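Local coordinates for histidinol-phosphate aminotransferase (Clostridium acetobutylicum, PDB 3FTB), which probably transfers amino groups with the help of a pyridoxal 5'-phosphate cofactor, acting as a histidinol-phosphate aminotransferase, at residues Phe98-Ile104 / Asp144-Ile150; Leu170-Glu174 / Asn203-Leu207. All blocks are in the same frame, centred on the assembly; numbering follows the deposited sequence.

Contact 1 of 2, residues Phe98-Ile104 / Asp144-Ile150; sequences FEKILII and DVDSVII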
loop_
_atom_site.group_PDB
_atom_site.type_symbol
_atom_site.label_atom_id
_atom_site.label_comp_id
_atom_site.label_asym_id
_atom_site.label_seq_id
_atom_site.Cartn_x
_atom_site.Cartn_y
_atom_site.Cartn_z
ATOM N N PHE A 98 -19.587 7.555 -0.175
ATOM C CA PHE A 98 -20.827 8.265 -0.492
ATOM C C PHE A 98 -21.418 7.867 -1.831
ATOM O O PHE A 98 -20.733 7.290 -2.672
ATOM C CB PHE A 98 -20.601 9.771 -0.432
ATOM C CG PHE A 98 -19.807 10.189 0.752
ATOM C CD1 PHE A 98 -20.385 10.221 2.003
ATOM C CD2 PHE A 98 -18.464 10.503 0.628
ATOM C CE1 PHE A 98 -19.647 10.590 3.112
ATOM C CE2 PHE A 98 -17.723 10.872 1.723
ATOM C CZ PHE A 98 -18.310 10.911 2.975
ATOM N N GLU A 99 -22.699 8.183 -2.013
ATOM C CA GLU A 99 -23.417 7.845 -3.241
ATOM C C GLU A 99 -23.642 9.067 -4.152
ATOM O O GLU A 99 -24.252 8.955 -5.217
ATOM C CB GLU A 99 -24.735 7.094 -2.933
ATOM C CG GLU A 99 -25.708 7.832 -1.991
ATOM C CD GLU A 99 -26.977 7.031 -1.662
ATOM O OE1 GLU A 99 -27.885 7.567 -0.971
ATOM O OE2 GLU A 99 -27.060 5.860 -2.094
ATOM N N LYS A 100 -23.128 10.223 -3.735
ATOM C CA LYS A 100 -23.204 11.443 -4.536
ATOM C C LYS A 100 -22.300 12.548 -3.991
ATOM O O LYS A 100 -22.315 12.842 -2.795
ATOM C CB LYS A 100 -24.636 11.941 -4.606
ATOM C CG LYS A 100 -24.854 13.051 -5.602
ATOM C CD LYS A 100 -26.336 13.333 -5.693
ATOM C CE LYS A 100 -26.673 14.256 -6.830
ATOM N NZ LYS A 100 -28.150 14.431 -6.889
ATOM N N ILE A 101 -21.519 13.166 -4.871
ATOM C CA ILE A 101 -20.575 14.189 -4.437
ATOM C C ILE A 101 -20.602 15.433 -5.330
ATOM O O ILE A 101 -20.820 15.347 -6.534
ATOM C CB ILE A 101 -19.133 13.630 -4.386
ATOM C CG1 ILE A 101 -18.265 14.461 -3.438
ATOM C CG2 ILE A 101 -18.541 13.597 -5.784
ATOM C CD1 ILE A 101 -16.931 13.791 -3.029
ATOM N N LEU A 102 -20.393 16.592 -4.722
ATOM C CA LEU A 102 -20.140 17.825 -5.461
ATOM C C LEU A 102 -18.632 17.978 -5.651
ATOM O O LEU A 102 -17.891 18.099 -4.671
ATOM C CB LEU A 102 -20.676 19.031 -4.679
ATOM C CG LEU A 102 -20.563 20.427 -5.292
ATOM C CD1 LEU A 102 -21.660 20.600 -6.286
ATOM C CD2 LEU A 102 -20.681 21.467 -4.183
ATOM N N ILE A 103 -18.178 17.964 -6.902
ATOM C CA ILE A 103 -16.767 18.185 -7.180
ATOM C C ILE A 103 -16.576 19.594 -7.714
ATOM O O ILE A 103 -17.183 19.978 -8.713
ATOM C CB ILE A 103 -16.180 17.152 -8.168
ATOM C CG1 ILE A 103 -16.597 15.735 -7.776
ATOM C CG2 ILE A 103 -14.658 17.256 -8.186
ATOM C CD1 ILE A 103 -16.055 14.655 -8.684
ATOM N N ILE A 104 -15.773 20.381 -7.001
ATOM C CA ILE A 104 -15.422 21.712 -7.448
ATOM C C ILE A 104 -14.363 21.543 -8.518
ATOM O O ILE A 104 -13.375 20.828 -8.321
ATOM C CB ILE A 104 -14.883 22.594 -6.306
ATOM C CG1 ILE A 104 -16.042 23.178 -5.499
ATOM C CG2 ILE A 104 -14.052 23.744 -6.876
ATOM C CD1 ILE A 104 -17.117 22.181 -5.151
ATOM N N ASP A 144 -28.233 18.789 -2.492
ATOM C CA ASP A 144 -28.317 17.900 -3.648
ATOM C C ASP A 144 -27.382 16.695 -3.520
ATOM O O ASP A 144 -27.520 15.708 -4.247
ATOM C CB ASP A 144 -27.985 18.667 -4.936
ATOM C CG ASP A 144 -29.190 19.381 -5.528
ATOM O OD1 ASP A 144 -29.010 20.463 -6.136
ATOM O OD2 ASP A 144 -30.315 18.853 -5.389
ATOM N N VAL A 145 -26.430 16.780 -2.599
ATOM C CA VAL A 145 -25.358 15.793 -2.511
ATOM C C VAL A 145 -25.174 15.270 -1.088
ATOM O O VAL A 145 -25.771 15.780 -0.139
ATOM C CB VAL A 145 -24.021 16.399 -2.987
ATOM C CG1 VAL A 145 -24.030 16.609 -4.498
ATOM C CG2 VAL A 145 -23.776 17.722 -2.283
ATOM N N ASP A 146 -24.342 14.243 -0.956
ATOM C CA ASP A 146 -24.021 13.658 0.341
ATOM C C ASP A 146 -22.694 14.204 0.841
ATOM O O ASP A 146 -22.383 14.118 2.036
ATOM C CB ASP A 146 -23.923 12.141 0.214
ATOM C CG ASP A 146 -25.078 11.553 -0.563
ATOM O OD1 ASP A 146 -26.244 11.813 -0.190
ATOM O OD2 ASP A 146 -24.817 10.840 -1.553
ATOM N N SER A 147 -21.918 14.768 -0.084
ATOM C CA SER A 147 -20.568 15.227 0.222
ATOM C C SER A 147 -20.002 16.236 -0.794
ATOM O O SER A 147 -20.527 16.399 -1.896
ATOM C CB SER A 147 -19.631 14.022 0.332
ATOM O OG SER A 147 -19.655 13.264 -0.866
ATOM N N VAL A 148 -18.920 16.905 -0.395
ATOM C CA VAL A 148 -18.182 17.823 -1.250
ATOM C C VAL A 148 -16.713 17.454 -1.121
ATOM O O VAL A 148 -16.275 17.038 -0.054
ATOM C CB VAL A 148 -18.350 19.298 -0.799
ATOM C CG1 VAL A 148 -17.530 20.249 -1.698
ATOM C CG2 VAL A 148 -19.821 19.710 -0.786
ATOM N N ILE A 149 -15.961 17.573 -2.211
ATOM C CA ILE A 149 -14.499 17.495 -2.161
ATOM C C ILE A 149 -13.906 18.709 -2.887
ATOM O O ILE A 149 -14.277 19.033 -4.015
ATOM C CB ILE A 149 -13.929 16.158 -2.732
ATOM C CG1 ILE A 149 -12.399 16.122 -2.600
ATOM C CG2 ILE A 149 -14.361 15.940 -4.189
ATOM C CD1 ILE A 149 -11.804 14.727 -2.647
ATOM N N ILE A 150 -12.991 19.387 -2.211
ATOM C CA ILE A 150 -12.477 20.660 -2.677
ATOM C C ILE A 150 -10.999 20.764 -2.286
ATOM O O ILE A 150 -10.625 20.406 -1.188
ATOM C CB ILE A 150 -13.311 21.819 -2.080
ATOM C CG1 ILE A 150 -12.912 23.164 -2.679
ATOM C CG2 ILE A 150 -13.182 21.855 -0.562
ATOM C CD1 ILE A 150 -13.779 24.304 -2.194
HETATM O O HOH W 1 -29.820 14.625 -4.821
#
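The backbone oxygen of Asp144 receives the ammonium end of Lys100, with a weak hydrogen bond from NZ to O of 3.0 Å. A water accepts from NZ and donates to the same oxygen. Lys100 is extended, and its CG meets CG1 of Val145 at 3.8 Å. Next, Asp146 N donates to Lys100 O (3.1 Å), from well above the carbonyl plane. Asp146 OD2 lies 4.5 Å from OE1 of Glu99, two like charges at the exposed start of the pair. Ser147 adds two weak bonds to Lys100 O through N and OG, so three donors converge on that oxygen. Ser147 also sets its CB over one face of the Phe98 ring in a CH-pi contact, 3.8 Å from the centroid. The O of Ser147 accepts a nearly straight bond from Leu102 N (2.8 Å, 171° at the hydrogen). Val148 lies alongside Leu102, both pointing the same way; CG2 of Val148 meets CD2 of Leu102, and CG1 meets CD1 of Ile104. Ile149 N returns a bond to Leu102 O, while CG2 of Ile149 packs on CD1 of Ile101 at 3.5 Å. Ile149 O and Ile104 N are buried without a partner in the model. Ile150 crosses Ile104 obliquely. Strand 121-126 pairs with the other edge of strand 100-105. This is parallel strand pairing within the seven-stranded mixed sheet of the large domain of fold-type I pyridoxal phosphate enzymes.

Contact 2 of 2, residues Leu170-Glu174 / Asn203-Leu207; sequences LKLAE and NYSCL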
loop_
_atom_site.group_PDB
_atom_site.type_symbol
_atom_site.label_atom_id
_atom_site.label_comp_id
_atom_site.label_asym_id
_atom_site.label_seq_id
_atom_site.Cartn_x
_atom_site.Cartn_y
_atom_site.Cartn_z
ATOM N N LEU A 170 -19.346 25.416 5.911
ATOM C CA LEU A 170 -19.030 24.540 7.020
ATOM C C LEU A 170 -20.202 24.446 7.992
ATOM O O LEU A 170 -20.598 23.352 8.395
ATOM C CB LEU A 170 -17.773 25.012 7.746
ATOM C CG LEU A 170 -16.452 24.762 7.020
ATOM C CD1 LEU A 170 -15.309 24.773 8.016
ATOM C CD2 LEU A 170 -16.477 23.444 6.256
ATOM N N LYS A 171 -20.759 25.598 8.359
ATOM C CA LYS A 171 -21.896 25.642 9.280
ATOM C C LYS A 171 -23.138 24.937 8.752
ATOM O O LYS A 171 -23.908 24.416 9.534
ATOM C CB LYS A 171 -22.246 27.083 9.657
ATOM C CG LYS A 171 -21.441 27.646 10.817
ATOM C CD LYS A 171 -21.664 29.152 10.973
ATOM C CE LYS A 171 -21.067 29.667 12.274
ATOM N NZ LYS A 171 -20.008 28.750 12.792
ATOM N N LEU A 172 -23.345 24.939 7.432
ATOM C CA LEU A 172 -24.462 24.204 6.824
ATOM C C LEU A 172 -24.185 22.705 6.733
ATOM O O LEU A 172 -25.063 21.886 7.023
ATOM C CB LEU A 172 -24.784 24.729 5.423
ATOM C CG LEU A 172 -25.556 26.037 5.238
ATOM C CD1 LEU A 172 -25.782 26.279 3.756
ATOM C CD2 LEU A 172 -26.881 26.015 5.985
ATOM N N ALA A 173 -22.976 22.345 6.307
ATOM C CA ALA A 173 -22.583 20.933 6.252
ATOM C C ALA A 173 -22.778 20.266 7.610
ATOM O O ALA A 173 -23.493 19.280 7.721
ATOM C CB ALA A 173 -21.137 20.784 5.788
ATOM N N GLU A 174 -22.126 20.820 8.628
ATOM C CA GLU A 174 -22.279 20.385 10.012
ATOM C C GLU A 174 -23.749 20.127 10.329
ATOM O O GLU A 174 -24.113 19.053 10.812
ATOM C CB GLU A 174 -21.725 21.466 10.943
ATOM C CG GLU A 174 -21.368 21.004 12.346
ATOM C CD GLU A 174 -20.247 19.973 12.364
ATOM O OE1 GLU A 174 -19.894 19.476 13.462
ATOM O OE2 GLU A 174 -19.723 19.656 11.273
ATOM N N ASN A 203 -14.236 21.917 15.655
ATOM C CA ASN A 203 -15.485 22.653 15.597
ATOM C C ASN A 203 -16.467 22.065 14.615
ATOM O O ASN A 203 -17.648 22.414 14.643
ATOM C CB ASN A 203 -15.220 24.112 15.259
ATOM C CG ASN A 203 -14.523 24.825 16.377
ATOM O OD1 ASN A 203 -15.164 25.309 17.308
ATOM N ND2 ASN A 203 -13.196 24.877 16.313
ATOM N N TYR A 204 -15.978 21.182 13.743
ATOM C CA TYR A 204 -16.813 20.584 12.702
ATOM C C TYR A 204 -16.409 19.139 12.443
ATOM O O TYR A 204 -15.286 18.873 12.009
ATOM C CB TYR A 204 -16.716 21.385 11.393
ATOM C CG TYR A 204 -17.165 22.819 11.510
ATOM C CD1 TYR A 204 -18.515 23.146 11.584
ATOM C CD2 TYR A 204 -16.237 23.850 11.559
ATOM C CE1 TYR A 204 -18.922 24.462 11.706
ATOM C CE2 TYR A 204 -16.638 25.173 11.683
ATOM C CZ TYR A 204 -17.979 25.467 11.758
ATOM O OH TYR A 204 -18.372 26.775 11.881
ATOM N N SER A 205 -17.313 18.198 12.702
ATOM C CA SER A 205 -17.053 16.821 12.295
ATOM C C SER A 205 -17.697 16.450 10.948
ATOM O O SER A 205 -17.971 15.283 10.680
ATOM C CB SER A 205 -17.382 15.812 13.408
ATOM O OG SER A 205 -17.969 16.433 14.535
ATOM N N CYS A 206 -17.936 17.459 10.115
ATOM C CA CYS A 206 -18.243 17.259 8.696
ATOM C C CYS A 206 -16.928 17.304 7.931
ATOM O O CYS A 206 -16.782 16.689 6.881
ATOM C CB CYS A 206 -19.200 18.329 8.162
ATOM S SG CYS A 206 -18.521 20.014 8.079
ATOM N N LEU A 207 -15.961 18.023 8.494
ATOM C CA LEU A 207 -14.641 18.153 7.893
ATOM C C LEU A 207 -13.888 16.829 7.849
ATOM O O LEU A 207 -13.737 16.147 8.867
ATOM C CB LEU A 207 -13.789 19.169 8.663
ATOM C CG LEU A 207 -13.825 20.656 8.316
ATOM C CD1 LEU A 207 -12.968 21.413 9.309
ATOM C CD2 LEU A 207 -13.334 20.889 6.903
#
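The hydroxyl of Tyr204 accepts a hydrogen bond from Lys171 NZ, with 2.7 Å between OH and NZ. The contact joins helix 163-176 to the loop that leads into strand 207-212, within the alpha/beta large domain of the aminotransferase fold. Lys171 starts out away from the loop, but its chain bends at the last torsion (chi4 22°) and its nitrogen arrives at the edge of the ring, in the ring plane. Leu170 meets the same ring from above. CB of Leu170 sits over the centre of one face of the Tyr204 ring, 4.0 Å from the centroid, in a CH-pi contact. Its CD1 branch reaches the rim at CD2 of Tyr204. The other branch of Leu170, CD2, touches CD2 of Leu207 at 4.1 Å.

Glu174 holds the loop backbone just after the tyrosine. Its CG is anti to the backbone N (chi1 -160°), and a bend at chi2 turns the carboxylate onto two successive amides. Ser205 N gives OE1 of Glu174 a bond of 3.0 Å, on the syn lone pair. Cys206 N gives OE2 of Glu174 a weak, more bent one. The two amides probably help to stabilise the negative charge of the Glu174 carboxylate. The carboxylate stands almost perpendicular to the Tyr204 ring, 86° between the planes, and CB of Glu174 lies at the ring edge. Ile180 of strand 179-183 touches both Leu170 and Ala173 on the inner side of the helix. Beside the carboxylate, the thiol of Cys206 packs against the helix, with SG 3.6 Å from CB of Ala173.

Overall arrangement
Both contacts belong to the part of the fold built around the seven-stranded sheet. Contact 1 lies mostly in the buried core and joins two neighbouring parallel strands. Contact 2 is only partly buried and joins a helix to a loop. The chain links them in series, because strand 147-151 is followed by helix 163-176. Their centres are 14 Å apart, and they do not touch. In the sheet, strand 179-183 is flanked by strands 147-151 and 207-212, and side chains of both contacts touch it. Backbone bonds, regular around Leu102, and aliphatic packing dominate contact 1. In contact 2, charged side chains bond to a phenol and to loop amides. Neither contact involves the second subunit.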